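Local coordinates for protein titin (Homo sapiens, PDB 2J8H) that serves as a giant elastic scaffold of muscle, this fragment being a rigid tandem of two immunoglobulin domains from the A-band region of the filament, at residues A[102-107]-A[187-192]; A[126-131]-A[158-163]; A[136-141]-A[176-181]; A[113-118]-A[192-197]. One frame throughout, in Å; residues are numbered along the deposited sequence.

Contact 1 of 4, residues A[102-107]-A[187-192]; sequences IHLPKT and DQKTVE
I102 and L104 lie across K189 and D187 where the chain entering the second immunoglobulin I-set domain leaves strand 86-102 and passes strand 185-196, so the entry of the domain is packed against its final strand, at an edge of the β-sandwich. K189 is the side chain to follow. Its CB sits between the two aliphatic residues, 3.8 Å from I102 CG2 and 3.9 Å from L104 CD1. CG comes nearer still to the isoleucine, 3.5 Å from I102 CG2, and CD remains beside L104 CD1. With CG beside the backbone N (chi1 -68°) and a further bend at chi2, the chain turns back along its own strand instead of running straight out. A last bend at CE then delivers NZ to D187 OD1, a salt bridge of 3.0 Å, and to the carbonyl of Q188, whose O accepts a hydrogen bond from well above its plane. The lysine therefore presents its methylenes to 102-107, while its ammonium is bound by D187 and Q188. L104 CD2 also reaches V191 CG2, a looser apolar touch, and on their inner side I102 and L104 both pack on I126 of strand 123-131. The aspartate divides its two oxygens: OD1 serves K189, and OD2 is shared between the backbone of I102 and a salt bridge to K101. Its first torsion (chi1 -165°) swings the carboxylate beside its own carbonyl carbon and toward the incoming chain. There the anti lone pair of D187 OD2 takes the N-H of I102 at 2.7 Å, in a nearly straight bond of 172°.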
loop_
_atom_site.group_PDB
_atom_site.type_symbol
_atom_site.label_atom_id
_atom_site.label_comp_id
_atom_site.label_asym_id
_atom_site.label_seq_id
_atom_site.Cartn_x
_atom_site.Cartn_y
_atom_site.Cartn_z
ATOM N N ILE A 102 0.805 2.698 -18.512
ATOM C CA ILE A 102 1.392 3.801 -19.269
ATOM C C ILE A 102 1.626 4.938 -18.277
ATOM O O ILE A 102 0.745 5.238 -17.484
ATOM C CB ILE A 102 0.437 4.310 -20.364
ATOM C CG1 ILE A 102 0.215 3.267 -21.444
ATOM C CG2 ILE A 102 0.977 5.583 -20.987
ATOM C CD1 ILE A 102 1.475 2.759 -22.083
ATOM N N HIS A 103 2.807 5.540 -18.329
ATOM C CA HIS A 103 3.209 6.595 -17.390
ATOM C C HIS A 103 3.504 7.876 -18.135
ATOM O O HIS A 103 4.627 8.079 -18.598
ATOM C CB HIS A 103 4.492 6.215 -16.663
ATOM C CG HIS A 103 4.440 4.887 -15.980
ATOM N ND1 HIS A 103 3.645 4.649 -14.887
ATOM C CD2 HIS A 103 5.099 3.730 -16.229
ATOM C CE1 HIS A 103 3.805 3.392 -14.498
ATOM N NE2 HIS A 103 4.679 2.816 -15.299
ATOM N N LEU A 104 2.529 8.765 -18.216
ATOM C CA LEU A 104 2.733 10.078 -18.837
ATOM C C LEU A 104 3.520 10.996 -17.909
ATOM O O LEU A 104 3.040 11.353 -16.824
ATOM C CB LEU A 104 1.397 10.722 -19.155
ATOM C CG LEU A 104 0.487 10.072 -20.189
ATOM C CD1 LEU A 104 -0.784 10.950 -20.329
ATOM C CD2 LEU A 104 1.186 9.837 -21.520
ATOM N N PRO A 105 4.727 11.413 -18.315
ATOM C CA PRO A 105 5.467 12.342 -17.467
ATOM C C PRO A 105 4.733 13.664 -17.189
ATOM O O PRO A 105 4.681 14.138 -16.049
ATOM C CB PRO A 105 6.732 12.597 -18.271
ATOM C CG PRO A 105 6.881 11.414 -19.146
ATOM C CD PRO A 105 5.496 11.035 -19.510
ATOM N N LYS A 106 4.155 14.245 -18.236
ATOM C CA LYS A 106 3.452 15.547 -18.115
ATOM C C LYS A 106 2.104 15.475 -18.788
ATOM O O LYS A 106 2.002 14.968 -19.894
ATOM C CB LYS A 106 4.226 16.648 -18.812
ATOM C CG LYS A 106 5.575 16.936 -18.278
ATOM C CD LYS A 106 6.104 18.228 -18.899
ATOM C CE LYS A 106 5.664 19.452 -18.114
ATOM N NZ LYS A 106 5.762 20.712 -18.956
ATOM N N THR A 107 1.077 16.006 -18.141
ATOM C CA THR A 107 -0.247 16.027 -18.720
ATOM C C THR A 107 -0.866 17.409 -18.667
ATOM O O THR A 107 -0.618 18.205 -17.757
ATOM C CB THR A 107 -1.215 15.069 -18.013
ATOM O OG1 THR A 107 -1.443 15.511 -16.685
ATOM C CG2 THR A 107 -0.673 13.704 -17.958
ATOM N N ASP A 187 -3.845 -0.771 -20.113
ATOM C CA ASP A 187 -3.870 0.657 -19.791
ATOM C C ASP A 187 -3.663 1.409 -21.104
ATOM O O ASP A 187 -2.914 0.941 -21.964
ATOM C CB ASP A 187 -2.723 0.976 -18.840
ATOM C CG ASP A 187 -2.864 2.333 -18.151
ATOM O OD1 ASP A 187 -4.004 2.725 -17.855
ATOM O OD2 ASP A 187 -1.828 2.980 -17.882
ATOM N N GLN A 188 -4.321 2.557 -21.244
ATOM C CA GLN A 188 -4.143 3.453 -22.379
ATOM C C GLN A 188 -4.158 4.895 -21.929
ATOM O O GLN A 188 -4.709 5.234 -20.867
ATOM C CB GLN A 188 -5.191 3.222 -23.466
ATOM C CG GLN A 188 -6.561 3.778 -23.223
ATOM C CD GLN A 188 -7.460 3.673 -24.460
ATOM O OE1 GLN A 188 -7.555 2.615 -25.096
ATOM N NE2 GLN A 188 -8.108 4.771 -24.803
ATOM N N LYS A 189 -3.521 5.734 -22.726
ATOM C CA LYS A 189 -3.468 7.159 -22.483
ATOM C C LYS A 189 -3.474 7.832 -23.848
ATOM O O LYS A 189 -3.154 7.218 -24.852
ATOM C CB LYS A 189 -2.204 7.558 -21.716
ATOM C CG LYS A 189 -2.120 7.086 -20.257
ATOM C CD LYS A 189 -3.168 7.750 -19.386
ATOM C CE LYS A 189 -3.319 7.061 -18.051
ATOM N NZ LYS A 189 -3.879 5.659 -18.186
ATOM N N THR A 190 -3.866 9.095 -23.856
ATOM C CA THR A 190 -3.938 9.883 -25.056
ATOM C C THR A 190 -2.944 11.023 -24.948
ATOM O O THR A 190 -2.721 11.580 -23.875
ATOM C CB THR A 190 -5.356 10.422 -25.231
ATOM O OG1 THR A 190 -6.235 9.303 -25.377
ATOM C CG2 THR A 190 -5.487 11.334 -26.463
ATOM N N VAL A 191 -2.372 11.377 -26.089
ATOM C CA VAL A 191 -1.501 12.538 -26.234
ATOM C C VAL A 191 -2.044 13.414 -27.365
ATOM O O VAL A 191 -2.278 12.915 -28.469
ATOM C CB VAL A 191 -0.079 12.096 -26.634
ATOM C CG1 VAL A 191 0.822 13.289 -26.818
ATOM C CG2 VAL A 191 0.486 11.138 -25.601
ATOM N N GLU A 192 -2.264 14.695 -27.096
ATOM C CA GLU A 192 -2.646 15.611 -28.158
ATOM C C GLU A 192 -1.405 16.271 -28.734
ATOM O O GLU A 192 -0.599 16.853 -27.994
ATOM C CB GLU A 192 -3.616 16.687 -27.688
ATOM C CG GLU A 192 -3.969 17.620 -28.845
ATOM C CD GLU A 192 -5.014 18.633 -28.515
ATOM O OE1 GLU A 192 -5.401 18.727 -27.330
ATOM O OE2 GLU A 192 -5.439 19.339 -29.455
#

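Contact 2 of 4, residues A[126-131]-A[158-163]; sequences IPFSGK and SFTSLV
F128, with chi1 at 66°, has its CG lodged between backbone N and carbonyl carbon, and this turns the ring across to the backbone of 158-160. T160 uses the same first-torsion position for its methyl, leaving CG2 beside I126, 4.0 Å from I126 CB. The phenyl ring meets main chain more than side chain: S158 C lies over one face near the rim, T160 N stands at the edge in the ring plane, and F128 CE2 comes within 3.3 Å of F159 C. Cutting F128 back to an alanine is likely to uncover the peptide units joining S158, F159 and T160 and to open a gap beside I136 and P134, which also pack on the ring. Three backbone bonds join the strands. I126 and T160 form an antiparallel hydrogen-bonded pair, with I126 N to T160 O at 2.7 Å and T160 N to I126 O at 2.9 Å; F128 N donates to S158 O at 3.0 Å. Between them P127, which has no N-H to give, faces F159 in a non-hydrogen-bonded pair, and the F159 ring leads away to a cation-pi contact with K125. The pairing thus joins two strands of one sandwich sheet: strand 152-155 continues it beyond 159-163, strand 86-102 flanks 123-131 on its other edge, and I126, F128 and T160 face strand 135-140 of the opposing sheet.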
loop_
_atom_site.group_PDB
_atom_site.type_symbol
_atom_site.label_atom_id
_atom_site.label_comp_id
_atom_site.label_asym_id
_atom_site.label_seq_id
_atom_site.Cartn_x
_atom_site.Cartn_y
_atom_site.Cartn_z
ATOM N N ILE A 126 6.844 7.717 -24.485
ATOM C CA ILE A 126 5.932 7.288 -23.446
ATOM C C ILE A 126 6.523 6.136 -22.633
ATOM O O ILE A 126 6.645 5.006 -23.153
ATOM C CB ILE A 126 4.597 6.795 -24.017
ATOM C CG1 ILE A 126 3.964 7.834 -24.954
ATOM C CG2 ILE A 126 3.616 6.578 -22.876
ATOM C CD1 ILE A 126 3.588 9.136 -24.246
ATOM N N PRO A 127 6.909 6.404 -21.375
ATOM C CA PRO A 127 7.355 5.297 -20.535
ATOM C C PRO A 127 6.215 4.354 -20.211
ATOM O O PRO A 127 5.065 4.778 -20.107
ATOM C CB PRO A 127 7.854 5.986 -19.266
ATOM C CG PRO A 127 7.929 7.417 -19.588
ATOM C CD PRO A 127 6.977 7.685 -20.663
ATOM N N PHE A 128 6.519 3.073 -20.067
ATOM C CA PHE A 128 5.524 2.129 -19.603
ATOM C C PHE A 128 6.141 1.045 -18.729
ATOM O O PHE A 128 7.341 0.837 -18.722
ATOM C CB PHE A 128 4.812 1.496 -20.795
ATOM C CG PHE A 128 5.691 0.655 -21.615
ATOM C CD1 PHE A 128 5.927 -0.646 -21.265
ATOM C CD2 PHE A 128 6.323 1.170 -22.731
ATOM C CE1 PHE A 128 6.745 -1.421 -21.998
ATOM C CE2 PHE A 128 7.167 0.372 -23.475
ATOM C CZ PHE A 128 7.385 -0.900 -23.112
ATOM N N SER A 129 5.282 0.365 -17.980
ATOM C CA SER A 129 5.685 -0.761 -17.155
ATOM C C SER A 129 4.839 -1.961 -17.551
ATOM O O SER A 129 3.766 -1.817 -18.147
ATOM C CB SER A 129 5.426 -0.442 -15.681
ATOM O OG SER A 129 6.133 0.719 -15.267
ATOM N N GLY A 130 5.320 -3.143 -17.199
ATOM C CA GLY A 130 4.538 -4.355 -17.373
ATOM C C GLY A 130 5.417 -5.576 -17.379
ATOM O O GLY A 130 6.427 -5.603 -18.057
ATOM N N LYS A 131 5.049 -6.571 -16.594
ATOM C CA LYS A 131 5.746 -7.854 -16.584
ATOM C C LYS A 131 4.638 -8.875 -16.413
ATOM O O LYS A 131 3.937 -8.844 -15.400
ATOM C CB LYS A 131 6.753 -7.953 -15.421
ATOM C CG LYS A 131 7.955 -7.010 -15.517
ATOM C CD LYS A 131 9.000 -7.494 -16.507
ATOM C CE LYS A 131 9.776 -6.317 -17.109
ATOM N NZ LYS A 131 10.927 -6.840 -17.888
ATOM N N SER A 158 11.552 -0.136 -21.737
ATOM C CA SER A 158 10.967 0.808 -20.765
ATOM C C SER A 158 10.106 1.934 -21.333
ATOM O O SER A 158 9.403 2.626 -20.588
ATOM C CB SER A 158 12.089 1.389 -19.892
ATOM O OG SER A 158 13.048 2.036 -20.700
ATOM N N PHE A 159 10.141 2.127 -22.644
ATOM C CA PHE A 159 9.350 3.181 -23.255
ATOM C C PHE A 159 9.024 2.863 -24.694
ATOM O O PHE A 159 9.643 1.968 -25.319
ATOM C CB PHE A 159 10.074 4.530 -23.141
ATOM C CG PHE A 159 11.226 4.683 -24.063
ATOM C CD1 PHE A 159 11.029 5.087 -25.365
ATOM C CD2 PHE A 159 12.513 4.431 -23.633
ATOM C CE1 PHE A 159 12.094 5.221 -26.249
ATOM C CE2 PHE A 159 13.591 4.591 -24.486
ATOM C CZ PHE A 159 13.377 4.984 -25.806
ATOM N N THR A 160 8.038 3.580 -25.205
ATOM C CA THR A 160 7.690 3.521 -26.617
ATOM C C THR A 160 7.572 4.961 -27.105
ATOM O O THR A 160 7.103 5.849 -26.368
ATOM C CB THR A 160 6.382 2.767 -26.854
ATOM O OG1 THR A 160 6.094 2.769 -28.240
ATOM C CG2 THR A 160 5.183 3.423 -26.125
ATOM N N SER A 161 8.090 5.206 -28.292
ATOM C CA SER A 161 7.975 6.505 -28.936
ATOM C C SER A 161 7.287 6.367 -30.276
ATOM O O SER A 161 7.600 5.473 -31.071
ATOM C CB SER A 161 9.345 7.117 -29.184
ATOM O OG SER A 161 10.038 7.199 -27.973
ATOM N N LEU A 162 6.379 7.287 -30.526
ATOM C CA LEU A 162 5.834 7.446 -31.839
ATOM C C LEU A 162 6.615 8.566 -32.472
ATOM O O LEU A 162 6.592 9.706 -31.986
ATOM C CB LEU A 162 4.346 7.809 -31.790
ATOM C CG LEU A 162 3.716 8.029 -33.176
ATOM C CD1 LEU A 162 3.792 6.730 -34.001
ATOM C CD2 LEU A 162 2.287 8.611 -33.069
ATOM N N VAL A 163 7.313 8.249 -33.552
ATOM C CA VAL A 163 8.175 9.243 -34.195
ATOM C C VAL A 163 7.619 9.646 -35.574
ATOM O O VAL A 163 7.048 8.827 -36.322
ATOM C CB VAL A 163 9.612 8.738 -34.341
ATOM C CG1 VAL A 163 10.543 9.865 -34.805
ATOM C CG2 VAL A 163 10.122 8.108 -33.028
#

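Contact 3 of 4, residues A[136-141]-A[176-181]; sequences ITWQKG and YVVCAK
W138 and V178 form the middle non-hydrogen-bonded pair of an antiparallel ladder whose strands run at 163° to each other, and the flanking pairs T137-C179 and Q139-V177 each close two backbone hydrogen bonds. On the face carrying W138, V178 lies alongside the indole and points the same way: its CB stands 3.7 Å from the centroid of the six-membered ring, only 1° off the normal, a CH-pi contact over the face. Y176 CB approaches the same indole at its edge. A serine in place of W138 would probably leave V178 without the flat surface it packs on, T160 OG1 without its indole N-H partner, and a gap beside I126 and L162. Further along, the extended K140 crosses the phenol obliquely, laying its CG over one face of the Y176 ring, 4.0 Å from the centroid, a CH-pi contact; A173 O takes the ammonium, and a water bridges K140 NZ to Y176 OH. I136 CD1 meets A180 CB at 3.6 Å at the other end of this face. The opposite face is more polar. T137 OG1, held near its own backbone by chi1 of 64°, lies 2.9 Å from a water that is also bonded to Q139 OE1 and V177 O, while Q139 NE2 reaches G141 O almost in its amide plane. A buried tryptophan on the strand 135-140, packed against the neighbouring strand and the facing sheet, is the hallmark core of immunoglobulin domains; here C179 lies on the opposite face, turned away from that core, and Y176 OH, hydrogen-bonded to D172 O four residues earlier, makes the Greek-key tyrosine corner.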
loop_
_atom_site.group_PDB
_atom_site.type_symbol
_atom_site.label_atom_id
_atom_site.label_comp_id
_atom_site.label_asym_id
_atom_site.label_seq_id
_atom_site.Cartn_x
_atom_site.Cartn_y
_atom_site.Cartn_z
ATOM N N ILE A 136 2.357 -3.301 -26.988
ATOM C CA ILE A 136 2.193 -1.873 -27.137
ATOM C C ILE A 136 1.508 -1.611 -28.453
ATOM O O ILE A 136 1.888 -2.179 -29.471
ATOM C CB ILE A 136 3.553 -1.163 -27.165
ATOM C CG1 ILE A 136 4.271 -1.304 -25.819
ATOM C CG2 ILE A 136 3.406 0.306 -27.612
ATOM C CD1 ILE A 136 3.517 -0.784 -24.602
ATOM N N THR A 137 0.478 -0.766 -28.441
ATOM C CA THR A 137 -0.141 -0.323 -29.689
ATOM C C THR A 137 -0.339 1.170 -29.695
ATOM O O THR A 137 -0.532 1.777 -28.653
ATOM C CB THR A 137 -1.501 -0.988 -29.951
ATOM O OG1 THR A 137 -2.420 -0.591 -28.945
ATOM C CG2 THR A 137 -1.390 -2.491 -29.974
ATOM N N TRP A 138 -0.291 1.757 -30.883
ATOM C CA TRP A 138 -0.551 3.184 -31.076
ATOM C C TRP A 138 -1.673 3.346 -32.074
ATOM O O TRP A 138 -1.795 2.565 -33.032
ATOM C CB TRP A 138 0.679 3.898 -31.641
ATOM C CG TRP A 138 1.764 4.169 -30.710
ATOM C CD1 TRP A 138 2.810 3.350 -30.395
ATOM C CD2 TRP A 138 1.963 5.373 -29.978
ATOM N NE1 TRP A 138 3.641 3.977 -29.511
ATOM C CE2 TRP A 138 3.143 5.226 -29.246
ATOM C CE3 TRP A 138 1.275 6.579 -29.905
ATOM C CZ2 TRP A 138 3.625 6.223 -28.412
ATOM C CZ3 TRP A 138 1.759 7.560 -29.086
ATOM C CH2 TRP A 138 2.918 7.382 -28.354
ATOM N N GLN A 139 -2.493 4.370 -31.854
ATOM C CA GLN A 139 -3.597 4.710 -32.744
ATOM C C GLN A 139 -3.658 6.225 -32.909
ATOM O O GLN A 139 -3.297 6.957 -31.995
ATOM C CB GLN A 139 -4.967 4.344 -32.134
ATOM C CG GLN A 139 -5.174 2.949 -31.621
ATOM C CD GLN A 139 -6.233 2.891 -30.478
ATOM O OE1 GLN A 139 -6.075 2.126 -29.504
ATOM N NE2 GLN A 139 -7.315 3.713 -30.597
ATOM N N LYS A 140 -4.157 6.691 -34.050
ATOM C CA LYS A 140 -4.583 8.086 -34.178
ATOM C C LYS A 140 -6.076 8.048 -34.384
ATOM O O LYS A 140 -6.560 7.545 -35.398
ATOM C CB LYS A 140 -3.924 8.813 -35.339
ATOM C CG LYS A 140 -4.171 10.310 -35.301
ATOM C CD LYS A 140 -3.618 11.022 -36.520
ATOM C CE LYS A 140 -3.790 12.526 -36.370
ATOM N NZ LYS A 140 -3.284 13.285 -37.532
ATOM N N GLY A 141 -6.803 8.570 -33.404
ATOM C CA GLY A 141 -8.243 8.398 -33.375
ATOM C C GLY A 141 -8.551 6.905 -33.316
ATOM O O GLY A 141 -8.068 6.190 -32.401
ATOM N N TYR A 176 -3.391 11.026 -30.248
ATOM C CA TYR A 176 -2.748 9.737 -30.429
ATOM C C TYR A 176 -2.975 8.934 -29.152
ATOM O O TYR A 176 -2.858 9.465 -28.049
ATOM C CB TYR A 176 -1.261 9.941 -30.725
ATOM C CG TYR A 176 -1.029 10.605 -32.073
ATOM C CD1 TYR A 176 -1.065 11.989 -32.212
ATOM C CD2 TYR A 176 -0.833 9.848 -33.208
ATOM C CE1 TYR A 176 -0.903 12.598 -33.458
ATOM C CE2 TYR A 176 -0.643 10.442 -34.452
ATOM C CZ TYR A 176 -0.683 11.807 -34.576
ATOM O OH TYR A 176 -0.506 12.370 -35.821
ATOM N N VAL A 177 -3.360 7.675 -29.315
ATOM C CA VAL A 177 -3.654 6.806 -28.204
ATOM C C VAL A 177 -2.589 5.712 -28.156
ATOM O O VAL A 177 -2.347 5.046 -29.152
ATOM C CB VAL A 177 -5.054 6.196 -28.334
ATOM C CG1 VAL A 177 -5.325 5.262 -27.168
ATOM C CG2 VAL A 177 -6.112 7.305 -28.411
ATOM N N VAL A 178 -1.934 5.570 -27.006
ATOM C CA VAL A 178 -0.955 4.503 -26.789
ATOM C C VAL A 178 -1.533 3.567 -25.725
ATOM O O VAL A 178 -2.145 4.019 -24.728
ATOM C CB VAL A 178 0.411 5.051 -26.352
ATOM C CG1 VAL A 178 0.277 5.929 -25.126
ATOM C CG2 VAL A 178 1.429 3.894 -26.141
ATOM N N CYS A 179 -1.379 2.271 -25.956
ATOM C CA CYS A 179 -1.985 1.284 -25.097
ATOM C C CYS A 179 -0.972 0.198 -24.795
ATOM O O CYS A 179 -0.224 -0.202 -25.683
ATOM C CB CYS A 179 -3.227 0.753 -25.796
ATOM S SG CYS A 179 -4.179 -0.516 -24.908
ATOM N N ALA A 180 -0.918 -0.235 -23.533
ATOM C CA ALA A 180 -0.079 -1.345 -23.097
ATOM C C ALA A 180 -1.004 -2.404 -22.521
ATOM O O ALA A 180 -1.874 -2.081 -21.709
ATOM C CB ALA A 180 0.937 -0.879 -22.044
ATOM N N LYS A 181 -0.814 -3.657 -22.943
ATOM C CA LYS A 181 -1.609 -4.796 -22.486
ATOM C C LYS A 181 -0.703 -5.949 -22.072
ATOM O O LYS A 181 0.212 -6.323 -22.809
ATOM C CB LYS A 181 -2.507 -5.354 -23.604
ATOM C CG LYS A 181 -3.442 -4.379 -24.282
ATOM C CD LYS A 181 -3.747 -4.810 -25.746
ATOM C CE LYS A 181 -4.772 -3.871 -26.423
ATOM N NZ LYS A 181 -4.284 -2.486 -26.710
HETATM O O HOH W 1 -3.480 2.148 -29.182
HETATM O O HOH W 2 -1.476 -2.688 -26.653
HETATM O O HOH W 3 -1.069 11.959 -38.834
#

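Contact 4 of 4, residues A[113-118]-A[192-197]; sequences AVHALR and ELDVAD
V114 and L193 touch where the strand 113-117 runs parallel to the last strand of the chain, the edge pairing by which the I-set immunoglobulin fold brings its N-terminal side onto the C-terminal strand. L193 CD1 lies against V114 CG1 at 3.7 Å and against A116 CB at 3.9 Å, forming the inward, apolar side of the pair. H115, L117, D194 and A196 point to the other face. H115, its ring set beside the backbone N (chi1 -46°), donates from ND1 to D194 OD1 at 2.6 Å; the carboxylate receives it through the syn lone pair, close to the ring plane, although ring and carboxylate planes stand 53° apart. Such a short pairing would be expected to favour a positively charged imidazole. L117 CD2 packs on A196 CB on the same outer side. Five backbone hydrogen bonds fix this register, alternating in direction as parallel strands require, from V114 N on E192 O to R118 N on A196 O. Further out, V122 covers both V114 and A116, V168 also packs on A116, and L193 packs on F164 and Y176, so the inner side is covered in part by loops and by the adjoining strand 174-182. E120 accepts a bond from the backbone N of L117. At the chain end the aliphatic part of R118 crosses V195, CG to CG1 at 3.9 Å, before its bend at chi3 turns the guanidinium alongside D197. That carboxylate has R170 as its stronger partner; toward R118 it offers only a long salt bridge, NH1 to OD2 at 3.5 Å.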
loop_
_atom_site.group_PDB
_atom_site.type_symbol
_atom_site.label_atom_id
_atom_site.label_comp_id
_atom_site.label_asym_id
_atom_site.label_seq_id
_atom_site.Cartn_x
_atom_site.Cartn_y
_atom_site.Cartn_z
ATOM N N ALA A 113 0.634 16.239 -24.015
ATOM C CA ALA A 113 0.604 17.361 -24.922
ATOM C C ALA A 113 1.983 17.527 -25.524
ATOM O O ALA A 113 2.975 17.653 -24.810
ATOM C CB ALA A 113 0.224 18.603 -24.190
ATOM N N VAL A 114 2.024 17.559 -26.847
ATOM C CA VAL A 114 3.243 17.852 -27.586
ATOM C C VAL A 114 2.909 19.024 -28.493
ATOM O O VAL A 114 1.918 18.993 -29.205
ATOM C CB VAL A 114 3.740 16.622 -28.385
ATOM C CG1 VAL A 114 4.962 16.986 -29.219
ATOM C CG2 VAL A 114 4.071 15.476 -27.428
ATOM N N HIS A 115 3.718 20.071 -28.414
ATOM C CA HIS A 115 3.531 21.265 -29.225
ATOM C C HIS A 115 4.689 21.284 -30.218
ATOM O O HIS A 115 5.855 21.379 -29.829
ATOM C CB HIS A 115 3.505 22.500 -28.319
ATOM C CG HIS A 115 2.632 22.324 -27.117
ATOM N ND1 HIS A 115 1.266 22.158 -27.211
ATOM C CD2 HIS A 115 2.933 22.213 -25.800
ATOM C CE1 HIS A 115 0.762 21.984 -26.003
ATOM N NE2 HIS A 115 1.752 22.018 -25.128
ATOM N N ALA A 116 4.376 21.133 -31.496
ATOM C CA ALA A 116 5.410 21.004 -32.504
ATOM C C ALA A 116 5.299 22.120 -33.523
ATOM O O ALA A 116 4.257 22.743 -33.653
ATOM C CB ALA A 116 5.308 19.639 -33.191
ATOM N N LEU A 117 6.397 22.360 -34.233
ATOM C CA LEU A 117 6.408 23.251 -35.378
ATOM C C LEU A 117 6.521 22.422 -36.663
ATOM O O LEU A 117 7.112 21.343 -36.648
ATOM C CB LEU A 117 7.599 24.196 -35.283
ATOM C CG LEU A 117 7.616 25.188 -34.121
ATOM C CD1 LEU A 117 8.889 26.017 -34.226
ATOM C CD2 LEU A 117 6.382 26.102 -34.103
ATOM N N ARG A 118 5.960 22.923 -37.764
ATOM C CA ARG A 118 6.037 22.224 -39.030
ATOM C C ARG A 118 7.468 21.843 -39.340
ATOM O O ARG A 118 8.382 22.668 -39.197
ATOM C CB ARG A 118 5.539 23.093 -40.178
ATOM C CG ARG A 118 4.044 23.108 -40.355
ATOM C CD ARG A 118 3.695 24.082 -41.472
ATOM N NE ARG A 118 3.628 23.457 -42.798
ATOM C CZ ARG A 118 3.805 24.102 -43.955
ATOM N NH1 ARG A 118 4.114 25.403 -43.986
ATOM N NH2 ARG A 118 3.697 23.431 -45.098
ATOM N N GLU A 192 -2.264 14.695 -27.096
ATOM C CA GLU A 192 -2.646 15.611 -28.158
ATOM C C GLU A 192 -1.405 16.271 -28.734
ATOM O O GLU A 192 -0.599 16.853 -27.994
ATOM C CB GLU A 192 -3.616 16.687 -27.688
ATOM C CG GLU A 192 -3.969 17.620 -28.845
ATOM C CD GLU A 192 -5.014 18.633 -28.515
ATOM O OE1 GLU A 192 -5.401 18.727 -27.330
ATOM O OE2 GLU A 192 -5.439 19.339 -29.455
ATOM N N LEU A 193 -1.271 16.189 -30.060
ATOM C CA LEU A 193 -0.205 16.856 -30.786
ATOM C C LEU A 193 -0.818 18.029 -31.490
ATOM O O LEU A 193 -1.811 17.875 -32.175
ATOM C CB LEU A 193 0.410 15.913 -31.822
ATOM C CG LEU A 193 1.486 16.457 -32.771
ATOM C CD1 LEU A 193 2.566 17.186 -32.008
ATOM C CD2 LEU A 193 2.120 15.320 -33.600
ATOM N N ASP A 194 -0.253 19.213 -31.316
ATOM C CA ASP A 194 -0.649 20.338 -32.153
ATOM C C ASP A 194 0.562 20.807 -32.920
ATOM O O ASP A 194 1.689 20.670 -32.462
ATOM C CB ASP A 194 -1.278 21.462 -31.347
ATOM C CG ASP A 194 -0.293 22.163 -30.456
ATOM O OD1 ASP A 194 0.011 21.611 -29.372
ATOM O OD2 ASP A 194 0.160 23.260 -30.847
ATOM N N VAL A 195 0.325 21.334 -34.112
ATOM C CA VAL A 195 1.405 21.769 -34.971
ATOM C C VAL A 195 1.211 23.243 -35.287
ATOM O O VAL A 195 0.144 23.648 -35.740
ATOM C CB VAL A 195 1.456 20.938 -36.264
ATOM C CG1 VAL A 195 2.606 21.431 -37.176
ATOM C CG2 VAL A 195 1.601 19.456 -35.936
ATOM N N ALA A 196 2.237 24.042 -35.005
ATOM C CA ALA A 196 2.221 25.463 -35.324
ATOM C C ALA A 196 3.110 25.704 -36.537
ATOM O O ALA A 196 4.058 24.960 -36.808
ATOM C CB ALA A 196 2.708 26.274 -34.130
ATOM N N ASP A 197 2.818 26.736 -37.298
ATOM C CA ASP A 197 3.768 27.107 -38.329
ATOM C C ASP A 197 5.009 27.705 -37.668
ATOM O O ASP A 197 6.045 27.022 -37.617
ATOM C CB ASP A 197 3.139 28.046 -39.340
ATOM C CG ASP A 197 2.345 27.295 -40.368
ATOM O OD1 ASP A 197 1.468 26.499 -39.953
ATOM O OD2 ASP A 197 2.632 27.467 -41.575
ATOM O OXT ASP A 197 4.979 28.836 -37.152
#

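The four contacts run from the core (contact 3) through partly buried contacts 1 and 2 to the rim (contact 4). Contact 3 is the most buried, a long antiparallel ladder with an aromatic inner face and a watered outer one; contact 2 belongs to the opposing sheet, and the two interlock where L162 CD2 packs on Y176 CD2. Contact 1 spans the sandwich edge with lysine methylenes and an aspartate in place of a ladder. Contact 4 relies on parallel backbone bonds, a histidine-carboxylate bond and a long salt bridge. Contacts 1 and 4 share the strand 185-196, which is also the sheet neighbour of strand 174-182 in contact 3.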